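Local coordinates for protein flavin adenine dinucleotide synthase (Saccharomyces cerevisiae, PDB 2WSI) that catalyses the adenylation of FMN with ATP to form the coenzyme FAD, releasing diphosphate, at residues Asn233-Phe247 with Asn286-Glu299. Residues are numbered along the deposited sequence; the frame is centred on the assembly and turned at random.
Sequences NPHLRKDSNNPALHF and NYYPGWYLVDDTLE
With CG anti to its carbonyl carbon (chi1 -72°), Tyr-288 holds its ring between Lys-238 and Pro-243. Lys-238 starts out the same way (chi1 -74°) but bends at its third and fourth torsions, which lays NZ over one ring face, 4.0 Å from the Tyr-288 centroid, a cation-pi contact; lower on the same chain, Lys-238 CG touches Tyr-288 CE2 at 3.3 Å. Pro-243 CD covers the opposite face in a CH-pi contact, 18° off the normal, while Leu-236 O meets the ring at its edge. Were Tyr-288 an alanine, the Lys-238 ammonium would probably lose its aromatic partner and a gap would open beside Pro-243.

The backbones are pinned at a single beta bridge, Arg-237 with Tyr-287. Tyr-288 N donates to Leu-236 O at 2.9 Å, and Lys-238 N reaches Asn-286 O at 2.8 Å. Farther along, Leu-245 CD1 lies over a face of the Tyr-292 ring, 4.3 Å from its centroid; Tyr-288 CD1 covers the other face. Phe-247 turns its ring edge to Trp-291 O, and a water joins that oxygen to Ala-244 O and His-246 N.

At the other end Asn-233 uses both amide atoms: OD1 accepts from His-235 N in an Asx turn, and ND2 gives Leu-298 O a 2.8 Å bond lying nearly in the amide plane, as well as bonding Thr-222. Leu-298 CD1 sits over the His-235 ring, 3.8 Å from its centroid. Glu-299, salt-bridged to Arg-166 and Lys-64, precedes the FAD-binding Arg-300. The chemistry thus implies a division of labour: main-chain bonds beside the bridge set the register, the covered Tyr-288 and Tyr-292 rings fill the middle, and the buried Asn-233 amide fastens the Leu-298 end, next in the chain to Glu-299 and Arg-300.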
# COMPACT_ATOMS: atom_id res chain seq x y z
N ASN A 233 -15.35 -10.18 1.59
CA ASN A 233 -16.03 -9.59 2.74
C ASN A 233 -17.52 -9.98 2.73
O ASN A 233 -18.22 -9.73 1.75
CB ASN A 233 -15.87 -8.07 2.73
CG ASN A 233 -16.24 -7.45 4.07
OD1 ASN A 233 -17.32 -7.69 4.61
ND2 ASN A 233 -15.37 -6.61 4.59
N PRO A 234 -18.01 -10.61 3.81
CA PRO A 234 -19.42 -11.08 3.80
C PRO A 234 -20.41 -9.94 3.61
O PRO A 234 -21.53 -10.17 3.15
CB PRO A 234 -19.60 -11.74 5.18
CG PRO A 234 -18.47 -11.25 6.04
CD PRO A 234 -17.32 -10.88 5.09
N HIS A 235 -20.00 -8.72 3.95
CA HIS A 235 -20.84 -7.55 3.73
C HIS A 235 -20.88 -7.11 2.27
O HIS A 235 -21.65 -6.22 1.92
CB HIS A 235 -20.42 -6.40 4.66
CG HIS A 235 -20.45 -6.77 6.11
ND1 HIS A 235 -21.62 -6.82 6.84
CD2 HIS A 235 -19.46 -7.17 6.95
CE1 HIS A 235 -21.35 -7.21 8.07
NE2 HIS A 235 -20.05 -7.43 8.17
N LEU A 236 -20.09 -7.76 1.41
CA LEU A 236 -20.14 -7.48 -0.03
C LEU A 236 -20.86 -8.59 -0.81
O LEU A 236 -20.94 -8.54 -2.04
CB LEU A 236 -18.73 -7.24 -0.59
CG LEU A 236 -18.02 -6.04 0.07
CD1 LEU A 236 -16.66 -5.78 -0.56
CD2 LEU A 236 -18.89 -4.77 -0.02
N ARG A 237 -21.38 -9.59 -0.11
CA ARG A 237 -22.18 -10.63 -0.75
C ARG A 237 -23.38 -9.98 -1.45
O ARG A 237 -24.15 -9.27 -0.83
CB ARG A 237 -22.63 -11.63 0.30
CG ARG A 237 -23.05 -12.99 -0.22
CD ARG A 237 -23.02 -14.02 0.91
NE ARG A 237 -23.98 -13.72 1.98
CZ ARG A 237 -23.68 -13.10 3.14
NH1 ARG A 237 -22.44 -12.71 3.42
NH2 ARG A 237 -24.65 -12.89 4.03
N LYS A 238 -23.52 -10.21 -2.75
CA LYS A 238 -24.46 -9.43 -3.55
C LYS A 238 -25.93 -9.69 -3.22
O LYS A 238 -26.74 -8.77 -3.22
CB LYS A 238 -24.24 -9.69 -5.03
CG LYS A 238 -23.00 -9.03 -5.58
CD LYS A 238 -22.61 -9.65 -6.90
CE LYS A 238 -22.08 -8.60 -7.85
NZ LYS A 238 -23.15 -7.64 -8.24
N ASP A 239 -26.28 -10.94 -2.94
CA ASP A 239 -27.69 -11.27 -2.74
C ASP A 239 -28.22 -10.79 -1.39
O ASP A 239 -29.40 -10.96 -1.09
CB ASP A 239 -27.94 -12.78 -2.93
CG ASP A 239 -26.99 -13.65 -2.13
OD1 ASP A 239 -26.64 -13.27 -0.98
OD2 ASP A 239 -26.60 -14.72 -2.65
N SER A 240 -27.36 -10.17 -0.58
CA SER A 240 -27.77 -9.73 0.75
C SER A 240 -27.23 -8.34 1.11
O SER A 240 -27.36 -7.90 2.26
CB SER A 240 -27.34 -10.76 1.79
OG SER A 240 -26.03 -11.24 1.54
N ASN A 241 -26.64 -7.65 0.14
CA ASN A 241 -26.16 -6.28 0.33
C ASN A 241 -26.23 -5.52 -0.99
O ASN A 241 -26.05 -6.12 -2.04
CB ASN A 241 -24.72 -6.26 0.83
CG ASN A 241 -24.52 -7.02 2.12
OD1 ASN A 241 -24.62 -6.45 3.21
ND2 ASN A 241 -24.18 -8.31 2.00
N ASN A 242 -26.47 -4.22 -0.94
CA ASN A 242 -26.50 -3.40 -2.15
C ASN A 242 -25.81 -2.06 -1.92
O ASN A 242 -26.45 -1.00 -1.93
CB ASN A 242 -27.95 -3.17 -2.60
CG ASN A 242 -28.62 -4.44 -3.09
OD1 ASN A 242 -28.25 -4.98 -4.14
ND2 ASN A 242 -29.60 -4.92 -2.34
N PRO A 243 -24.48 -2.08 -1.73
CA PRO A 243 -23.79 -0.82 -1.44
C PRO A 243 -23.66 0.09 -2.66
O PRO A 243 -23.52 -0.38 -3.79
CB PRO A 243 -22.42 -1.28 -0.94
CG PRO A 243 -22.18 -2.57 -1.64
CD PRO A 243 -23.55 -3.22 -1.86
N ALA A 244 -23.71 1.39 -2.42
CA ALA A 244 -23.49 2.36 -3.49
C ALA A 244 -22.00 2.46 -3.81
O ALA A 244 -21.15 2.21 -2.96
CB ALA A 244 -24.01 3.71 -3.04
N LEU A 245 -21.67 2.83 -5.04
CA LEU A 245 -20.29 3.14 -5.39
C LEU A 245 -20.01 4.59 -5.03
O LEU A 245 -20.75 5.50 -5.43
CB LEU A 245 -20.02 2.91 -6.86
CG LEU A 245 -18.60 3.20 -7.36
CD1 LEU A 245 -17.57 2.31 -6.65
CD2 LEU A 245 -18.55 2.98 -8.86
N HIS A 246 -18.96 4.81 -4.25
CA HIS A 246 -18.64 6.17 -3.80
C HIS A 246 -17.47 6.78 -4.55
O HIS A 246 -17.11 7.92 -4.27
CB HIS A 246 -18.30 6.18 -2.33
CG HIS A 246 -19.46 5.87 -1.45
ND1 HIS A 246 -20.50 6.75 -1.27
CD2 HIS A 246 -19.77 4.77 -0.73
CE1 HIS A 246 -21.40 6.21 -0.46
NE2 HIS A 246 -20.98 5.00 -0.12
N PHE A 247 -16.89 6.03 -5.48
CA PHE A 247 -15.64 6.45 -6.12
C PHE A 247 -15.78 6.55 -7.63
O PHE A 247 -14.79 6.52 -8.37
CB PHE A 247 -14.50 5.48 -5.76
CG PHE A 247 -14.37 5.27 -4.28
CD1 PHE A 247 -13.87 6.27 -3.47
CD2 PHE A 247 -14.82 4.08 -3.68
CE1 PHE A 247 -13.79 6.11 -2.09
CE2 PHE A 247 -14.72 3.89 -2.29
CZ PHE A 247 -14.21 4.92 -1.50
N ASN A 286 -20.24 -13.98 -6.36
CA ASN A 286 -21.34 -13.42 -5.59
C ASN A 286 -20.93 -12.24 -4.70
O ASN A 286 -21.61 -11.95 -3.71
CB ASN A 286 -21.98 -14.50 -4.71
CG ASN A 286 -23.30 -14.03 -4.05
OD1 ASN A 286 -24.07 -13.27 -4.64
ND2 ASN A 286 -23.54 -14.49 -2.82
N TYR A 287 -19.82 -11.57 -5.03
CA TYR A 287 -19.32 -10.46 -4.21
C TYR A 287 -19.00 -9.20 -5.00
O TYR A 287 -18.36 -9.26 -6.05
CB TYR A 287 -18.06 -10.87 -3.44
CG TYR A 287 -18.29 -11.91 -2.40
CD1 TYR A 287 -18.57 -11.55 -1.08
CD2 TYR A 287 -18.26 -13.27 -2.71
CE1 TYR A 287 -18.79 -12.50 -0.09
CE2 TYR A 287 -18.47 -14.24 -1.73
CZ TYR A 287 -18.75 -13.85 -0.42
OH TYR A 287 -18.97 -14.79 0.56
N TYR A 288 -19.46 -8.06 -4.50
CA TYR A 288 -19.01 -6.76 -4.98
C TYR A 288 -17.51 -6.60 -4.70
O TYR A 288 -17.00 -7.12 -3.73
CB TYR A 288 -19.75 -5.63 -4.27
CG TYR A 288 -21.21 -5.47 -4.69
CD1 TYR A 288 -21.56 -4.59 -5.71
CD2 TYR A 288 -22.22 -6.16 -4.05
CE1 TYR A 288 -22.88 -4.42 -6.09
CE2 TYR A 288 -23.55 -6.00 -4.42
CZ TYR A 288 -23.87 -5.13 -5.44
OH TYR A 288 -25.18 -4.97 -5.82
N PRO A 289 -16.83 -5.86 -5.56
CA PRO A 289 -15.41 -5.54 -5.35
C PRO A 289 -15.20 -4.83 -4.02
O PRO A 289 -16.11 -4.18 -3.51
CB PRO A 289 -15.08 -4.60 -6.52
CG PRO A 289 -16.01 -5.04 -7.60
CD PRO A 289 -17.30 -5.45 -6.89
N GLY A 290 -13.99 -4.94 -3.47
CA GLY A 290 -13.67 -4.37 -2.17
C GLY A 290 -13.98 -2.89 -2.06
O GLY A 290 -14.31 -2.41 -0.98
N TRP A 291 -13.84 -2.16 -3.16
CA TRP A 291 -13.99 -0.70 -3.12
C TRP A 291 -15.47 -0.29 -2.98
O TRP A 291 -15.80 0.90 -2.95
CB TRP A 291 -13.33 -0.04 -4.35
CG TRP A 291 -13.67 -0.62 -5.71
CD1 TRP A 291 -14.69 -0.23 -6.55
CD2 TRP A 291 -12.95 -1.63 -6.41
NE1 TRP A 291 -14.66 -0.98 -7.70
CE2 TRP A 291 -13.60 -1.84 -7.65
CE3 TRP A 291 -11.82 -2.41 -6.10
CZ2 TRP A 291 -13.16 -2.78 -8.57
CZ3 TRP A 291 -11.39 -3.35 -7.03
CH2 TRP A 291 -12.06 -3.52 -8.25
N TYR A 292 -16.34 -1.28 -2.86
CA TYR A 292 -17.73 -1.04 -2.45
C TYR A 292 -17.88 -1.03 -0.93
O TYR A 292 -18.97 -0.75 -0.42
CB TYR A 292 -18.69 -2.08 -3.05
CG TYR A 292 -19.06 -1.76 -4.47
CD1 TYR A 292 -20.26 -1.14 -4.77
CD2 TYR A 292 -18.19 -2.05 -5.51
CE1 TYR A 292 -20.59 -0.82 -6.09
CE2 TYR A 292 -18.51 -1.75 -6.83
CZ TYR A 292 -19.71 -1.14 -7.11
OH TYR A 292 -19.99 -0.83 -8.41
N LEU A 293 -16.81 -1.35 -0.20
CA LEU A 293 -16.85 -1.17 1.24
C LEU A 293 -16.16 0.14 1.67
O LEU A 293 -15.01 0.40 1.31
CB LEU A 293 -16.22 -2.34 1.95
CG LEU A 293 -16.41 -2.24 3.46
CD1 LEU A 293 -17.71 -2.96 3.84
CD2 LEU A 293 -15.25 -2.81 4.24
N VAL A 294 -16.88 0.98 2.42
CA VAL A 294 -16.28 2.21 2.96
C VAL A 294 -16.32 2.27 4.47
O VAL A 294 -15.74 3.17 5.07
CB VAL A 294 -16.91 3.50 2.41
CG1 VAL A 294 -16.50 3.72 0.95
CG2 VAL A 294 -18.45 3.52 2.58
N ASP A 295 -17.01 1.31 5.08
CA ASP A 295 -17.23 1.33 6.52
C ASP A 295 -16.02 0.71 7.17
O ASP A 295 -15.82 -0.51 7.10
CB ASP A 295 -18.52 0.57 6.86
CG ASP A 295 -18.77 0.48 8.34
OD1 ASP A 295 -17.95 1.03 9.10
OD2 ASP A 295 -19.79 -0.14 8.76
N ASP A 296 -15.17 1.54 7.78
CA ASP A 296 -13.89 1.05 8.30
C ASP A 296 -14.10 -0.04 9.33
O ASP A 296 -13.23 -0.87 9.54
CB ASP A 296 -13.08 2.18 8.96
CG ASP A 296 -12.58 3.22 7.96
OD1 ASP A 296 -11.36 3.27 7.71
OD2 ASP A 296 -13.42 3.99 7.44
N THR A 297 -15.25 -0.02 10.01
CA THR A 297 -15.47 -0.97 11.10
C THR A 297 -15.53 -2.38 10.53
O THR A 297 -15.28 -3.36 11.22
CB THR A 297 -16.78 -0.69 11.92
OG1 THR A 297 -17.84 -1.49 11.39
CG2 THR A 297 -17.22 0.77 11.87
N LEU A 298 -15.88 -2.47 9.25
CA LEU A 298 -16.16 -3.76 8.64
C LEU A 298 -15.02 -4.27 7.75
O LEU A 298 -15.15 -5.32 7.11
CB LEU A 298 -17.43 -3.65 7.80
CG LEU A 298 -18.72 -3.36 8.59
CD1 LEU A 298 -19.93 -3.34 7.66
CD2 LEU A 298 -18.88 -4.39 9.68
N GLU A 299 -13.91 -3.54 7.74
CA GLU A 299 -12.80 -3.81 6.81
C GLU A 299 -12.22 -5.21 6.98
O GLU A 299 -11.86 -5.87 6.01
CB GLU A 299 -11.70 -2.75 7.00
CG GLU A 299 -10.52 -2.88 6.03
CD GLU A 299 -9.63 -1.61 5.97
OE1 GLU A 299 -10.03 -0.58 6.53
OE2 GLU A 299 -8.55 -1.65 5.35
O HOH W 1 -20.05 -14.57 2.96
O HOH W 2 -17.95 2.65 -2.65